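Local atomic coordinates of DisA protein (Sorangium cellulosum, PDB entry 6CCA), a protein that probably transfers methyl groups to carbon to build a gem-dimethyl unit during polyketide synthesis on the disorazol assembly line. Residues F357-A360 with A361-M364. Numbering follows the deposited sequence.
Sequences FEDA and AERM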
loop_
_atom_site.group_PDB
_atom_site.type_symbol
_atom_site.label_atom_id
_atom_site.label_comp_id
_atom_site.label_asym_id
_atom_site.label_seq_id
_atom_site.Cartn_x
_atom_site.Cartn_y
_atom_site.Cartn_z
ATOM N N PHE A 357 -4.229 -12.739 0.069
ATOM C CA PHE A 357 -3.289 -13.504 -0.706
ATOM C C PHE A 357 -3.333 -15.024 -0.475
ATOM O O PHE A 357 -3.382 -15.471 0.664
ATOM C CB PHE A 357 -1.847 -12.983 -0.544
ATOM C CG PHE A 357 -1.298 -13.127 0.837
ATOM C CD1 PHE A 357 -1.618 -12.200 1.835
ATOM C CD2 PHE A 357 -0.476 -14.202 1.160
ATOM C CE1 PHE A 357 -1.105 -12.344 3.132
ATOM C CE2 PHE A 357 0.021 -14.348 2.449
ATOM C CZ PHE A 357 -0.295 -13.417 3.442
ATOM N N GLU A 358 -3.226 -15.773 -1.569
ATOM C CA GLU A 358 -3.200 -17.232 -1.650
ATOM C C GLU A 358 -1.909 -17.772 -2.260
ATOM O O GLU A 358 -1.798 -18.965 -2.556
ATOM C CB GLU A 358 -4.414 -17.701 -2.463
ATOM C CG GLU A 358 -5.650 -17.488 -1.601
ATOM C CD GLU A 358 -6.922 -18.062 -2.166
ATOM O OE1 GLU A 358 -6.845 -18.661 -3.248
ATOM O OE2 GLU A 358 -7.982 -17.860 -1.516
ATOM N N ASP A 359 -0.935 -16.886 -2.420
ATOM C CA ASP A 359 0.368 -17.139 -3.001
ATOM C C ASP A 359 1.378 -16.533 -2.049
ATOM O O ASP A 359 2.178 -15.672 -2.419
ATOM C CB ASP A 359 0.516 -16.533 -4.426
ATOM C CG ASP A 359 0.188 -15.015 -4.486
ATOM O OD1 ASP A 359 -0.247 -14.467 -3.451
ATOM O OD2 ASP A 359 0.322 -14.383 -5.565
ATOM N N ALA A 360 1.464 -17.086 -0.840
ATOM C CA ALA A 360 2.420 -16.614 0.159
ATOM C C ALA A 360 3.832 -16.582 -0.248
ATOM O O ALA A 360 4.532 -15.677 0.170
ATOM C CB ALA A 360 2.275 -17.432 1.461
ATOM N N ALA A 361 4.311 -17.547 -1.051
ATOM C CA ALA A 361 5.712 -17.553 -1.451
ATOM C C ALA A 361 6.082 -16.407 -2.350
ATOM O O ALA A 361 7.260 -16.163 -2.545
ATOM C CB ALA A 361 6.078 -18.826 -2.207
ATOM N N GLU A 362 5.130 -15.719 -2.914
ATOM C CA GLU A 362 5.499 -14.531 -3.721
ATOM C C GLU A 362 5.635 -13.271 -2.843
ATOM O O GLU A 362 6.075 -12.237 -3.350
ATOM C CB GLU A 362 4.433 -14.212 -4.741
ATOM C CG GLU A 362 4.181 -15.315 -5.755
ATOM C CD GLU A 362 5.363 -15.717 -6.565
ATOM O OE1 GLU A 362 6.396 -15.001 -6.663
ATOM O OE2 GLU A 362 5.247 -16.802 -7.174
ATOM N N ARG A 363 5.244 -13.366 -1.577
ATOM C CA ARG A 363 5.094 -12.162 -0.696
ATOM C C ARG A 363 6.087 -12.169 0.438
ATOM O O ARG A 363 6.667 -13.213 0.746
ATOM C CB ARG A 363 3.692 -12.121 -0.097
ATOM C CG ARG A 363 2.516 -12.445 -0.990
ATOM C CD ARG A 363 2.238 -11.503 -2.123
ATOM N NE ARG A 363 1.030 -11.925 -2.832
ATOM C CZ ARG A 363 -0.081 -11.219 -2.977
ATOM N NH1 ARG A 363 -0.169 -9.950 -2.564
ATOM N NH2 ARG A 363 -1.083 -11.731 -3.652
ATOM N N MET A 364 6.302 -11.032 1.087
ATOM C CA MET A 364 7.050 -11.001 2.338
ATOM C C MET A 364 6.200 -11.633 3.436
ATOM O O MET A 364 5.008 -11.581 3.438
ATOM C CB MET A 364 7.530 -9.592 2.691
ATOM C CG MET A 364 8.564 -9.055 1.703
ATOM S SD MET A 364 9.190 -7.406 2.109
ATOM C CE MET A 364 7.737 -6.426 1.832
#
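D359 and R363 form a salt bridge across a single short turn. The guanidinium takes hold side-on, with R363 NE and R363 NH2 both donating to one oxygen, D359 OD1, each at 2.9 Å. NH2 uses the syn lone pair of that oxygen, whereas NE meets it from above the carboxylate plane; the carboxylate and guanidinium planes are turned 79° apart, and the bonds are bent rather than straight. With CG beside the backbone N and a second bend about CB-CG (chi2 -65°), the R363 chain turns back toward D359. The backbone N of L315 holds D359 OD2. R363 NH1 donates to the carbonyl oxygens of H310 and P368, and NH2 to that of T312, which together with the grip on OD1 restricts rotation of the buried guanidinium. E362 OE2 forms a salt bridge with R316 NH2.

Van der Waals contact is made by F357 CB, which sits over one guanidinium face, displaced toward its rim, 3.4 Å from R363 NH2. The two side chains run antiparallel, F357 CD2 lying 4.1 Å from R363 CG.

Two backbone bonds close the turn: E362 N to D359 O and R363 N to A360 O, both 3.0 Å. These successive i to i+3 bonds are the pattern of a short 3-10 helix, here in the loop joining helices 342-346 and 372-381 of the methyltransferase.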